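Local coordinates for protein serine protease inhibitor 1 (Coprinopsis cinerea, PDB 3VWC) that probably inhibits serine proteases, as a beta-trefoil member of the I66 inhibitor family, at residues 72-76 with 77-81; 113-116 with 117-120; 128-131 with 132-136. One frame throughout, in Å; residues are numbered along the deposited sequence.

The three contacts follow one another along the chain of a helix-free beta-trefoil. Contact 1 starts at the end of strand 70-73 and runs into the connection to strand 84-88, contact 2 lies in the link between strands 107-109 and 121-123, and contact 3 in the loop from strand 121-123 to strand 141-145. Contacts 1 and 2, with centres about 21 Å apart, meet where F72 packs on Q119. Contact 3 stands off, its nearest atoms about 18 Å from contact 1 and about 11 Å from contact 2; it lies across the chain's centre from contact 1. Local bonds thus shape three loops on one strand framework, two at the surface and one partly buried.

Contact 1 (72-76 with 77-81); sequences FADLL and GNMED
D74 and the backbone of G77 and M79 form a local side-chain-to-main-chain contact, where the chain leaves strand 70-73 and turns toward strand 84-88. The aspartate swings its carboxylate into the bend because CG stands anti to the backbone N (chi1 -176°). OD1 of D74 accepts G77 N at 2.8 Å, and OD2 of D74 accepts M79 N at 2.9 Å; each donor stands well out of the carboxylate plane, G77 N and M79 N on opposite faces. D74 is modelled in two conformers; these bonds belong to one. A weak, bent bond from L76 N also reaches D74 OD1, while K82 offers OD2 a long, weak ion pair.

The M79 side chain runs past that of D74 in the opposite direction, placing M79 SD 3.6 Å from D74 CB. Its end turns back at chi3 (75°), bringing M79 CE within 4.3 Å of F72 CB, an apolar contact at the root of the loop, where P30 and Q67 also pack. On the outer side, L76 CD2 lies 3.2 Å from N78 ND2. An acidic side chain binding the G77 and M79 amides, with a weak Asx-turn bond at L76, shapes an irregular strand-joining loop of the beta-trefoil.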
# COMPACT_ATOMS: atom_id res chain seq x y z
N PHE A 72 1.40 8.28 -2.21
CA PHE A 72 2.72 8.91 -1.89
C PHE A 72 3.06 8.79 -0.42
O PHE A 72 2.15 8.68 0.40
CB PHE A 72 2.66 10.41 -2.15
CG PHE A 72 2.46 10.78 -3.60
CD1 PHE A 72 3.56 11.22 -4.35
CD2 PHE A 72 1.19 10.93 -4.15
CE1 PHE A 72 3.35 11.67 -5.67
CE2 PHE A 72 0.94 11.42 -5.45
CZ PHE A 72 2.04 11.83 -6.21
N ALA A 73 4.34 8.86 -0.12
CA ALA A 73 4.82 9.17 1.21
C ALA A 73 4.86 10.68 1.44
O ALA A 73 5.30 11.47 0.56
CB ALA A 73 6.14 8.54 1.45
N ASP A 74 4.31 11.10 2.58
CA ASP A 74 4.21 12.55 2.92
C ASP A 74 5.44 12.93 3.72
O ASP A 74 5.65 12.47 4.85
CB ASP A 74 2.92 12.85 3.70
CG ASP A 74 2.71 14.35 4.00
OD1 ASP A 74 3.49 15.19 3.50
OD2 ASP A 74 1.79 14.63 4.83
N LEU A 75 6.32 13.68 3.08
CA LEU A 75 7.53 14.14 3.71
C LEU A 75 7.31 15.49 4.39
O LEU A 75 8.04 15.80 5.30
CB LEU A 75 8.70 14.18 2.69
CG LEU A 75 9.47 12.86 2.55
CD1 LEU A 75 8.55 11.72 2.11
CD2 LEU A 75 10.63 12.99 1.55
N LEU A 76 6.41 16.32 3.86
CA LEU A 76 6.24 17.71 4.36
C LEU A 76 5.33 17.80 5.58
O LEU A 76 5.53 18.66 6.47
CB LEU A 76 5.74 18.66 3.25
CG LEU A 76 5.53 20.13 3.64
CD1 LEU A 76 6.88 20.76 4.01
CD2 LEU A 76 4.82 20.93 2.56
N GLY A 77 4.27 16.98 5.55
CA GLY A 77 3.33 16.83 6.67
C GLY A 77 1.97 17.39 6.37
O GLY A 77 1.09 17.37 7.21
N ASN A 78 1.82 18.00 5.20
CA ASN A 78 0.56 18.67 4.91
C ASN A 78 -0.47 17.83 4.12
O ASN A 78 -1.46 18.37 3.64
CB ASN A 78 0.84 20.01 4.19
CG ASN A 78 1.57 19.82 2.86
OD1 ASN A 78 2.06 18.72 2.55
ND2 ASN A 78 1.64 20.90 2.07
N MET A 79 -0.23 16.53 3.96
CA MET A 79 -1.16 15.67 3.22
C MET A 79 -2.30 15.16 4.10
O MET A 79 -2.10 14.73 5.24
CB MET A 79 -0.42 14.50 2.56
CG MET A 79 0.68 14.95 1.59
SD MET A 79 1.32 13.59 0.60
CE MET A 79 -0.04 13.39 -0.53
N GLU A 80 -3.49 15.22 3.53
CA GLU A 80 -4.68 14.79 4.22
C GLU A 80 -4.92 13.31 3.93
O GLU A 80 -4.25 12.69 3.09
CB GLU A 80 -5.88 15.62 3.78
CG GLU A 80 -5.88 17.06 4.35
CD GLU A 80 -5.66 17.12 5.89
OE1 GLU A 80 -6.50 16.57 6.65
OE2 GLU A 80 -4.67 17.75 6.34
N ASP A 81 -5.79 12.73 4.74
CA ASP A 81 -6.28 11.38 4.49
C ASP A 81 -5.21 10.30 4.68
O ASP A 81 -5.09 9.40 3.85
CB ASP A 81 -6.92 11.30 3.12
CG ASP A 81 -7.92 12.41 2.87
OD1 ASP A 81 -8.91 12.53 3.62
OD2 ASP A 81 -7.77 13.11 1.86

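Contact 2 (113-116 with 117-120); sequences DAEE and LQQV
Q118 reaches back alongside the chain that precedes it, its amide ending beside A114 and E115. CB of Q118 starts 3.0 Å from the carbonyl O of E115, the same oxygen that accepts Q118 N. With chi1 at -172° and chi2 at 170°, CG and CD continue in an extended line, which carries the amide along the earlier residues and away from the turn. CD of Q118 comes 3.8 Å from A114 CA. At the tip, OE1 of Q118 accepts E115 N at 2.9 Å in a nearly straight bond, the donor standing above the carbonyl plane, and it also rests 3.3 Å from A114 CA. NE2 of Q118 donates to a water at 2.9 Å, and that water in turn donates to OD2 of D113, 2.9 Å away.

E115 is therefore gripped through both of its backbone polar atoms: its N-H by the glutamine side chain, and E115 O by Q118 N at 2.9 Å. The latter bond closes a type II beta turn from E115 to Q118, with E116 and L117 at its corners. The E115 side chain crosses that of Q118 at about a right angle, while V35 exchanges backbone bonds with this part of the loop. The chemistry implies a surface turn in which the Q118 amide, which is neutral, serves as acceptor from the main chain and donor to water, while R34 adds a bond from a guanidinium to L117 O and the carboxylate of D113 joins through the shared water without direct contact.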
# COMPACT_ATOMS: atom_id res chain seq x y z
N ASP A 113 -0.70 -4.57 -15.61
CA ASP A 113 0.44 -4.36 -16.51
C ASP A 113 1.55 -3.47 -15.90
O ASP A 113 2.37 -2.88 -16.65
CB ASP A 113 -0.05 -3.82 -17.87
CG ASP A 113 -0.52 -2.38 -17.80
OD1 ASP A 113 -0.53 -1.71 -18.84
OD2 ASP A 113 -0.96 -1.98 -16.72
N ALA A 114 1.51 -3.23 -14.57
CA ALA A 114 2.46 -2.32 -13.98
C ALA A 114 3.90 -2.74 -14.30
O ALA A 114 4.23 -3.94 -14.33
CB ALA A 114 2.27 -2.28 -12.45
N GLU A 115 4.72 -1.77 -14.62
CA GLU A 115 6.15 -1.99 -14.74
C GLU A 115 6.91 -1.75 -13.42
O GLU A 115 6.44 -1.03 -12.50
CB GLU A 115 6.69 -0.99 -15.79
CG GLU A 115 6.13 -1.16 -17.16
CD GLU A 115 6.81 -0.19 -18.15
OE1 GLU A 115 7.41 -0.70 -19.10
OE2 GLU A 115 6.80 1.04 -17.95
N GLU A 116 8.15 -2.24 -13.37
CA GLU A 116 9.00 -1.92 -12.23
C GLU A 116 9.17 -0.41 -12.13
O GLU A 116 9.29 0.28 -13.14
CB GLU A 116 10.36 -2.62 -12.38
CG GLU A 116 10.21 -4.11 -12.26
CD GLU A 116 11.51 -4.89 -12.33
OE1 GLU A 116 12.57 -4.28 -12.55
OE2 GLU A 116 11.44 -6.14 -12.18
N LEU A 117 9.10 0.08 -10.87
CA LEU A 117 9.16 1.52 -10.52
C LEU A 117 7.84 2.29 -10.73
O LEU A 117 7.72 3.46 -10.38
CB LEU A 117 10.37 2.27 -11.15
CG LEU A 117 11.73 1.73 -10.72
CD1 LEU A 117 12.88 2.40 -11.53
CD2 LEU A 117 11.97 1.94 -9.24
N GLN A 118 6.82 1.62 -11.27
CA GLN A 118 5.57 2.31 -11.54
C GLN A 118 4.87 2.61 -10.21
O GLN A 118 4.90 1.76 -9.30
CB GLN A 118 4.68 1.45 -12.44
CG GLN A 118 3.44 2.22 -12.90
CD GLN A 118 2.67 1.50 -13.98
OE1 GLN A 118 3.27 0.79 -14.82
NE2 GLN A 118 1.38 1.72 -14.03
N GLN A 119 4.18 3.76 -10.15
CA GLN A 119 3.52 4.22 -8.89
C GLN A 119 2.25 3.44 -8.57
O GLN A 119 1.43 3.16 -9.46
CB GLN A 119 3.22 5.70 -8.96
CG GLN A 119 2.77 6.25 -7.61
CD GLN A 119 2.68 7.76 -7.56
OE1 GLN A 119 2.53 8.34 -6.47
NE2 GLN A 119 2.80 8.40 -8.69
N VAL A 120 2.06 3.11 -7.29
CA VAL A 120 0.82 2.52 -6.82
C VAL A 120 -0.31 3.55 -6.93
O VAL A 120 -0.12 4.74 -6.70
CB VAL A 120 1.02 2.05 -5.38
CG1 VAL A 120 -0.29 1.51 -4.78
CG2 VAL A 120 2.09 0.96 -5.32
O HOH W 1 -0.50 0.80 -16.06

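Contact 3 (128-131 with 132-136); sequences APSY and PPRYP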
# COMPACT_ATOMS: atom_id res chain seq x y z
N ALA A 128 -15.59 -9.09 -7.71
CA ALA A 128 -16.68 -9.97 -8.20
C ALA A 128 -17.77 -9.99 -7.15
O ALA A 128 -17.51 -10.05 -5.92
CB ALA A 128 -16.16 -11.40 -8.42
N PRO A 129 -19.02 -10.07 -7.60
CA PRO A 129 -20.19 -10.12 -6.73
C PRO A 129 -20.43 -11.53 -6.22
O PRO A 129 -21.51 -12.09 -6.44
CB PRO A 129 -21.34 -9.67 -7.67
CG PRO A 129 -20.88 -10.05 -9.04
CD PRO A 129 -19.36 -9.85 -9.02
N SER A 130 -19.40 -12.16 -5.68
CA SER A 130 -19.48 -13.48 -5.07
C SER A 130 -19.55 -13.39 -3.55
O SER A 130 -19.30 -12.31 -2.98
CB SER A 130 -18.26 -14.30 -5.45
OG SER A 130 -17.05 -13.56 -5.15
N TYR A 131 -19.72 -14.55 -2.90
CA TYR A 131 -19.71 -14.58 -1.45
C TYR A 131 -18.69 -15.61 -0.94
O TYR A 131 -18.84 -16.79 -1.18
CB TYR A 131 -21.11 -14.89 -0.89
CG TYR A 131 -21.16 -14.85 0.62
CD1 TYR A 131 -21.54 -13.71 1.29
CD2 TYR A 131 -20.81 -15.98 1.36
CE1 TYR A 131 -21.55 -13.66 2.68
CE2 TYR A 131 -20.84 -15.95 2.75
CZ TYR A 131 -21.20 -14.79 3.39
OH TYR A 131 -21.23 -14.75 4.77
N PRO A 132 -17.56 -15.14 -0.37
CA PRO A 132 -17.16 -13.74 -0.20
C PRO A 132 -16.73 -13.10 -1.53
O PRO A 132 -16.52 -13.82 -2.50
CB PRO A 132 -15.94 -13.85 0.72
CG PRO A 132 -15.30 -15.13 0.33
CD PRO A 132 -16.49 -16.08 0.02
N PRO A 133 -16.66 -11.77 -1.59
CA PRO A 133 -16.18 -11.13 -2.81
C PRO A 133 -14.80 -11.61 -3.20
O PRO A 133 -13.97 -11.98 -2.33
CB PRO A 133 -16.14 -9.64 -2.45
CG PRO A 133 -17.05 -9.51 -1.26
CD PRO A 133 -16.89 -10.80 -0.50
N ARG A 134 -14.59 -11.76 -4.49
CA ARG A 134 -13.25 -12.11 -4.94
C ARG A 134 -12.61 -10.92 -5.64
O ARG A 134 -13.16 -10.35 -6.58
CB ARG A 134 -13.28 -13.34 -5.83
CG ARG A 134 -13.43 -14.61 -4.95
CD ARG A 134 -12.90 -15.90 -5.58
NE ARG A 134 -11.43 -15.98 -5.71
CZ ARG A 134 -10.59 -16.45 -4.77
NH1 ARG A 134 -11.04 -16.81 -3.57
NH2 ARG A 134 -9.27 -16.51 -5.04
N TYR A 135 -11.50 -10.46 -5.09
CA TYR A 135 -10.85 -9.27 -5.60
C TYR A 135 -9.86 -9.66 -6.69
O TYR A 135 -9.18 -10.69 -6.60
CB TYR A 135 -10.10 -8.63 -4.45
CG TYR A 135 -10.99 -8.03 -3.42
CD1 TYR A 135 -11.32 -6.67 -3.48
CD2 TYR A 135 -11.56 -8.80 -2.38
CE1 TYR A 135 -12.14 -6.09 -2.50
CE2 TYR A 135 -12.40 -8.24 -1.44
CZ TYR A 135 -12.73 -6.90 -1.54
OH TYR A 135 -13.54 -6.31 -0.60
N PRO A 136 -9.70 -8.80 -7.68
CA PRO A 136 -8.58 -8.97 -8.61
C PRO A 136 -7.23 -8.79 -7.91
O PRO A 136 -7.12 -8.04 -6.92
CB PRO A 136 -8.80 -7.85 -9.64
CG PRO A 136 -9.50 -6.77 -8.81
CD PRO A 136 -10.43 -7.52 -7.88
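Flat groups meet at the cis peptide between Y131 and P132: the tyrosine ring is approached obliquely by the proline nitrogen, with P132 N 3.7 Å from Y131 CG. Because CG of Y131 is anti to its own nitrogen (chi1 -176°), the ring stands beside the peptide carbon that leads into P132. The cis bond turns the chain sharply, and the carbonyl of P132 faces back to S130. There OG of S130 donates to P132 O at 2.7 Å from between the backbone nitrogen and carbonyl carbon (chi1 53°), with the donor tilted 27° from the carbonyl plane.

Farther from the tip, A128 N donates to R134 O at 3.0 Å, and P133 CA makes a CA-H...O contact of 3.6 Å with A128 O. P129 centres an inverse gamma turn, closed by a weak S130 N to A128 O bond. The R134 side chain leads away from the bend, its NH1 bonded to the carbonyl of Q91. Q91 NE2 also holds the carbonyl of P133, and H92 the amide of Y135. This proline-rich loop, linking strand 121-123 to 141-145, projects outward, centred about 20 Å from the chain's centre, its base held to the loop after strand 84-88.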